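PDB 4C6S: disease resistance protein RRS1 from Arabidopsis thaliana, which acts in plant immunity as a disease resistance protein and W-box-binding transcription factor, pairing with RPS4 through domains including its TIR domain to recognise bacterial effectors. Local coordinates for residues V61-G66 with V94-G99; L102-W107 with I119-K124. All blocks are in the same frame, centred on the assembly; numbering follows the deposited sequence.

Contact 1 (V61-G66 with V94-G99); sequences VMVLPG and VSVLYG
The beta-alpha-beta unit of strand 59-65, helix 74-82 and strand 92-98 makes Val61-Gly66 and Val94-Gly99 parallel neighbours, 16° between their directions. Five backbone bonds alternate: Met62 N gives to Val94 O, Val96 N to Met62 O, and Leu64 N to Val96 O, each at 2.8 Å and nearly in line with its carbonyl. Toward the C-terminal ends the strands diverge, the CA atoms of Pro65 and Tyr98 5.8 Å apart; Tyr98 N reaches Leu64 O at 3.2 Å, and Gly66 N meets Tyr98 O from above the carbonyl plane, 36° out of it. Pro65 centres an inverse gamma turn. Strand 59-65 is central in the five-stranded parallel sheet of the TIR domain, 92-98 separates it from edge strand 119-121, and both faces are packed. On the valine face, Val61 CG1 lies 4.0 Å from Val96 CG2, and Val63 CG1 sits 4.1 Å from Tyr98 CB, side by side. A chi1 of -179° sets the Tyr98 ring opposite its own N, leading away from 61-66; it stacks with Phe20, and its OH is hydrogen-bonded to Asp128 OD2. On the other face Leu64 CD1 touches Leu97 CD2 at 3.9 Å; Phe78 also packs on Leu64, and Trp107 on Leu97.

Contact 2 (L102-W107 with I119-K124); sequences LLRDQW and IHQSRK. With NA (sodium ion), chain G; SO4 (sulfate ion), chain F; SO4 (sulfate ion), chain E.
The backbones of Leu102-Trp107 and Ile119-Lys124 stay well apart, Leu102 and Ser122 being nearest with CA atoms 7.7 Å apart, and side chains bridge the gap. The contact belongs to the beta-alpha-beta unit of strand 92-98, helix 104-113 and strand 119-121, joining the helix start to the end of the sheet's edge strand in this TIR domain. Arg104, in the first turn of the helix, carries it. Its NH1 is shared by two acceptors near the guanidinium plane: Gln121 OE1 at 2.7 Å and Ser122 O at 3.2 Å, the latter bond almost straight (168° at the hydrogen). The chain leaves with CG anti to the backbone N (chi1 -171°) and bends at chi3, crossing Gln121 at about a right angle with the guanidinium and amide planes 41° apart; together the two bonds limit rotation of the guanidinium. Beside it, Leu102 CD1 packs 3.6 Å from Ser122 O. Arg123 NH1 and O2 of the chain E sulfate lie over the same face of the Arg104 guanidinium. Both sulfates, probably from the crystallisation liquor, may offset the positive charge of Arg104 and Arg123. The chain E sulfate accepts hydrogen bonds from Lys124 N (to O3) and Arg123 NH1 (to O2), the chain F sulfate from Arg123 NE (to O4) and NH2 (to O3); O1 of the latter accepts one from Gln121 N at 2.8 Å and binds sodium at 2.7 Å.

How the contacts relate
Contacts 1 and 2 lie in series along the chain, their centres about 8 Å apart, and share the sheet through adjacent strands 92-98 and 119-121. Two probable hydrogen bonds join them: His120 N to Ser95 O and Leu97 N to His120 O, both at 2.8 Å. The backbone of His120 thus continues the sheet from contact 1, while its ND1 binds the sodium ion at 2.7 Å, with Glu134 and a sulfate oxygen as the other ligands seen. Further along, Ser122 OG approaches Tyr98 CD1 at 3.3 Å and accepts a hydrogen bond from Gly99 N. Gly66 O lies 3.4 Å from Trp107 CD1. Contact 1 is buried near the chain centre, contact 2 at the surface.

Contact 1 (V61-G66 with V94-G99)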
loop_
_atom_site.group_PDB
_atom_site.type_symbol
_atom_site.label_atom_id
_atom_site.label_comp_id
_atom_site.label_asym_id
_atom_site.label_seq_id
_atom_site.Cartn_x
_atom_site.Cartn_y
_atom_site.Cartn_z
ATOM N N VAL A 61 3.013 3.300 17.128
ATOM C CA VAL A 61 3.741 2.763 15.978
ATOM C C VAL A 61 4.270 3.934 15.163
ATOM O O VAL A 61 3.487 4.663 14.546
ATOM C CB VAL A 61 2.832 1.931 15.084
ATOM C CG1 VAL A 61 3.603 1.455 13.839
ATOM C CG2 VAL A 61 2.261 0.751 15.847
ATOM N N MET A 62 5.589 4.129 15.168
ATOM C CA MET A 62 6.200 5.223 14.422
ATOM C C MET A 62 6.638 4.704 13.067
ATOM O O MET A 62 7.524 3.854 12.989
ATOM C CB MET A 62 7.412 5.771 15.173
ATOM C CG MET A 62 7.026 6.372 16.525
ATOM S SD MET A 62 8.391 7.117 17.446
ATOM C CE MET A 62 9.044 8.200 16.231
ATOM N N VAL A 63 5.990 5.175 12.006
ATOM C CA VAL A 63 6.388 4.794 10.656
ATOM C C VAL A 63 7.331 5.856 10.154
ATOM O O VAL A 63 6.953 7.021 9.983
ATOM C CB VAL A 63 5.189 4.677 9.722
ATOM C CG1 VAL A 63 5.674 4.390 8.305
ATOM C CG2 VAL A 63 4.266 3.572 10.215
ATOM N N LEU A 64 8.584 5.464 9.955
ATOM C CA LEU A 64 9.657 6.422 9.747
ATOM C C LEU A 64 10.020 6.473 8.280
ATOM O O LEU A 64 9.923 5.454 7.585
ATOM C CB LEU A 64 10.879 6.016 10.573
ATOM C CG LEU A 64 10.595 6.030 12.080
ATOM C CD1 LEU A 64 11.577 5.156 12.839
ATOM C CD2 LEU A 64 10.628 7.457 12.614
ATOM N N PRO A 65 10.410 7.665 7.794
ATOM C CA PRO A 65 10.827 7.818 6.392
ATOM C C PRO A 65 12.247 7.297 6.217
ATOM O O PRO A 65 13.223 8.047 6.274
ATOM C CB PRO A 65 10.763 9.329 6.172
ATOM C CG PRO A 65 11.036 9.920 7.531
ATOM C CD PRO A 65 10.444 8.948 8.532
ATOM N N GLY A 66 12.347 5.992 5.999
ATOM C CA GLY A 66 13.628 5.317 6.048
ATOM C C GLY A 66 14.600 5.668 4.950
ATOM O O GLY A 66 15.794 5.386 5.076
ATOM N N VAL A 94 6.649 0.856 18.754
ATOM C CA VAL A 94 7.112 -0.015 17.679
ATOM C C VAL A 94 7.544 0.879 16.526
ATOM O O VAL A 94 6.836 1.832 16.186
ATOM C CB VAL A 94 5.992 -0.964 17.222
ATOM C CG1 VAL A 94 6.467 -1.834 16.056
ATOM C CG2 VAL A 94 5.539 -1.833 18.393
ATOM N N SER A 95 8.708 0.599 15.935
ATOM C CA SER A 95 9.245 1.474 14.895
ATOM C C SER A 95 9.263 0.737 13.568
ATOM O O SER A 95 9.560 -0.449 13.517
ATOM C CB SER A 95 10.668 1.922 15.240
ATOM O OG SER A 95 10.660 2.760 16.385
ATOM N N VAL A 96 8.946 1.453 12.495
ATOM C CA VAL A 96 8.922 0.831 11.175
ATOM C C VAL A 96 9.786 1.657 10.245
ATOM O O VAL A 96 9.504 2.846 10.016
ATOM C CB VAL A 96 7.486 0.781 10.609
ATOM C CG1 VAL A 96 7.470 0.107 9.239
ATOM C CG2 VAL A 96 6.539 0.030 11.574
ATOM N N LEU A 97 10.852 1.041 9.722
ATOM C CA LEU A 97 11.731 1.731 8.782
ATOM C C LEU A 97 11.178 1.453 7.400
ATOM O O LEU A 97 11.404 0.375 6.842
ATOM C CB LEU A 97 13.173 1.229 8.887
ATOM C CG LEU A 97 13.818 1.424 10.247
ATOM C CD1 LEU A 97 15.263 0.901 10.250
ATOM C CD2 LEU A 97 13.822 2.907 10.593
ATOM N N TYR A 98 10.430 2.412 6.860
ATOM C CA TYR A 98 9.714 2.182 5.610
ATOM C C TYR A 98 10.353 2.938 4.450
ATOM O O TYR A 98 10.604 4.145 4.544
ATOM C CB TYR A 98 8.234 2.580 5.739
ATOM C CG TYR A 98 7.501 2.319 4.447
ATOM C CD1 TYR A 98 7.167 1.021 4.075
ATOM C CD2 TYR A 98 7.199 3.349 3.571
ATOM C CE1 TYR A 98 6.541 0.760 2.859
ATOM C CE2 TYR A 98 6.567 3.099 2.365
ATOM C CZ TYR A 98 6.233 1.802 2.024
ATOM O OH TYR A 98 5.619 1.553 0.830
ATOM N N GLY A 99 10.612 2.244 3.344
ATOM C CA GLY A 99 11.111 2.915 2.159
ATOM C C GLY A 99 11.787 1.939 1.221
ATOM O O GLY A 99 12.227 0.874 1.662
#

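Contact 2 (L102-W107 with I119-K124)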
loop_
_atom_site.group_PDB
_atom_site.type_symbol
_atom_site.label_atom_id
_atom_site.label_comp_id
_atom_site.label_asym_id
_atom_site.label_seq_id
_atom_site.Cartn_x
_atom_site.Cartn_y
_atom_site.Cartn_z
ATOM N N LEU A 102 16.359 2.236 1.819
ATOM C CA LEU A 102 16.605 2.551 3.229
ATOM C C LEU A 102 18.042 2.932 3.499
ATOM O O LEU A 102 18.980 2.303 2.987
ATOM C CB LEU A 102 16.286 1.356 4.124
ATOM C CG LEU A 102 14.871 0.843 4.312
ATOM C CD1 LEU A 102 14.862 -0.233 5.387
ATOM C CD2 LEU A 102 13.937 1.991 4.679
ATOM N N LEU A 103 18.212 3.972 4.307
ATOM C CA LEU A 103 19.508 4.264 4.902
ATOM C C LEU A 103 19.499 3.430 6.178
ATOM O O LEU A 103 19.328 3.948 7.280
ATOM C CB LEU A 103 19.623 5.754 5.224
ATOM C CG LEU A 103 19.590 6.648 3.989
ATOM C CD1 LEU A 103 19.766 8.126 4.354
ATOM C CD2 LEU A 103 20.653 6.212 3.000
ATOM N N ARG A 104 19.651 2.118 6.010
ATOM C CA ARG A 104 19.335 1.178 7.080
ATOM C C ARG A 104 20.278 1.312 8.270
ATOM O O ARG A 104 19.824 1.423 9.409
ATOM C CB ARG A 104 19.359 -0.256 6.542
ATOM C CG ARG A 104 18.833 -1.288 7.517
ATOM C CD ARG A 104 18.942 -2.687 6.925
ATOM N NE ARG A 104 18.645 -2.692 5.491
ATOM C CZ ARG A 104 17.452 -2.947 4.953
ATOM N NH1 ARG A 104 16.403 -3.230 5.720
ATOM N NH2 ARG A 104 17.309 -2.921 3.631
ATOM N N ASP A 105 21.581 1.278 8.017
ATOM C CA ASP A 105 22.547 1.366 9.115
ATOM C C ASP A 105 22.412 2.671 9.897
ATOM O O ASP A 105 22.529 2.687 11.128
ATOM C CB ASP A 105 23.972 1.233 8.591
ATOM C CG ASP A 105 24.253 -0.134 8.009
ATOM O OD1 ASP A 105 23.524 -1.083 8.364
ATOM O OD2 ASP A 105 25.206 -0.249 7.206
ATOM N N GLN A 106 22.179 3.764 9.177
ATOM C CA GLN A 106 21.961 5.063 9.814
ATOM C C GLN A 106 20.739 5.076 10.721
ATOM O O GLN A 106 20.783 5.610 11.837
ATOM C CB GLN A 106 21.853 6.166 8.750
ATOM C CG GLN A 106 23.127 6.382 7.943
ATOM C CD GLN A 106 23.154 5.631 6.622
ATOM O OE1 GLN A 106 22.615 4.526 6.497
ATOM N NE2 GLN A 106 23.788 6.233 5.623
ATOM N N TRP A 107 19.641 4.494 10.254
ATOM C CA TRP A 107 18.427 4.454 11.059
ATOM C C TRP A 107 18.542 3.491 12.230
ATOM O O TRP A 107 18.019 3.759 13.302
ATOM C CB TRP A 107 17.207 4.106 10.199
ATOM C CG TRP A 107 16.581 5.324 9.614
ATOM C CD1 TRP A 107 16.666 5.763 8.322
ATOM C CD2 TRP A 107 15.820 6.307 10.323
ATOM N NE1 TRP A 107 15.987 6.949 8.180
ATOM C CE2 TRP A 107 15.453 7.303 9.395
ATOM C CE3 TRP A 107 15.399 6.432 11.650
ATOM C CZ2 TRP A 107 14.677 8.412 9.752
ATOM C CZ3 TRP A 107 14.631 7.531 12.003
ATOM C CH2 TRP A 107 14.282 8.505 11.059
ATOM N N ILE A 119 11.678 -3.116 16.006
ATOM C CA ILE A 119 11.890 -2.516 14.704
ATOM C C ILE A 119 11.441 -3.470 13.590
ATOM O O ILE A 119 11.810 -4.654 13.572
ATOM C CB ILE A 119 13.391 -2.163 14.517
ATOM C CG1 ILE A 119 13.880 -1.236 15.634
ATOM C CG2 ILE A 119 13.644 -1.541 13.152
ATOM C CD1 ILE A 119 15.382 -0.983 15.588
ATOM N N HIS A 120 10.611 -2.956 12.685
ATOM C CA HIS A 120 10.242 -3.651 11.454
ATOM C C HIS A 120 10.839 -2.842 10.309
ATOM O O HIS A 120 10.968 -1.623 10.420
ATOM C CB HIS A 120 8.715 -3.709 11.326
ATOM C CG HIS A 120 8.062 -4.523 12.397
ATOM N ND1 HIS A 120 7.792 -5.864 12.244
ATOM C CD2 HIS A 120 7.650 -4.193 13.645
ATOM C CE1 HIS A 120 7.238 -6.329 13.353
ATOM N NE2 HIS A 120 7.144 -5.337 14.220
ATOM N N GLN A 121 11.228 -3.503 9.219
ATOM C CA GLN A 121 11.863 -2.790 8.103
ATOM C C GLN A 121 11.380 -3.270 6.742
ATOM O O GLN A 121 11.147 -4.467 6.536
ATOM C CB GLN A 121 13.391 -2.998 8.117
ATOM C CG GLN A 121 14.074 -2.924 9.458
ATOM C CD GLN A 121 15.484 -3.485 9.387
ATOM O OE1 GLN A 121 16.173 -3.336 8.373
ATOM N NE2 GLN A 121 15.909 -4.162 10.451
ATOM N N SER A 122 11.268 -2.341 5.798
ATOM C CA SER A 122 11.143 -2.712 4.388
ATOM C C SER A 122 12.324 -3.591 3.985
ATOM O O SER A 122 13.456 -3.385 4.452
ATOM C CB SER A 122 11.154 -1.460 3.507
ATOM O OG SER A 122 9.998 -0.668 3.708
ATOM N N ARG A 123 12.052 -4.557 3.111
ATOM C CA ARG A 123 13.062 -5.481 2.601
ATOM C C ARG A 123 12.962 -5.577 1.092
ATOM O O ARG A 123 11.877 -5.465 0.517
ATOM C CB ARG A 123 12.859 -6.883 3.182
ATOM C CG ARG A 123 13.004 -6.977 4.686
ATOM C CD ARG A 123 14.441 -6.851 5.087
ATOM N NE ARG A 123 14.617 -7.006 6.525
ATOM C CZ ARG A 123 15.798 -6.990 7.130
ATOM N NH1 ARG A 123 16.905 -6.825 6.414
ATOM N NH2 ARG A 123 15.875 -7.140 8.443
ATOM N N LYS A 124 14.110 -5.810 0.461
ATOM C CA LYS A 124 14.204 -5.996 -0.982
ATOM C C LYS A 124 13.248 -7.070 -1.485
ATOM O O LYS A 124 13.274 -8.212 -1.016
ATOM C CB LYS A 124 15.645 -6.368 -1.350
ATOM C CG LYS A 124 15.957 -6.365 -2.837
ATOM C CD LYS A 124 17.200 -7.209 -3.130
ATOM C CE LYS A 124 18.246 -7.087 -2.019
ATOM N NZ LYS A 124 19.180 -8.254 -2.012
HETATM NA NA NA G . 8.697 -7.257 10.090
HETATM S S SO4 F . 12.249 -7.270 9.557
HETATM O O1 SO4 F . 11.161 -6.295 9.480
HETATM O O2 SO4 F . 11.854 -8.384 10.416
HETATM O O3 SO4 F . 13.422 -6.613 10.127
HETATM O O4 SO4 F . 12.548 -7.780 8.219
HETATM S S SO4 E . 17.367 -6.448 2.230
HETATM O O1 SO4 E . 16.660 -7.724 2.180
HETATM O O2 SO4 E . 17.910 -6.270 3.577
HETATM O O3 SO4 E . 16.468 -5.345 1.899
HETATM O O4 SO4 E . 18.450 -6.461 1.247
#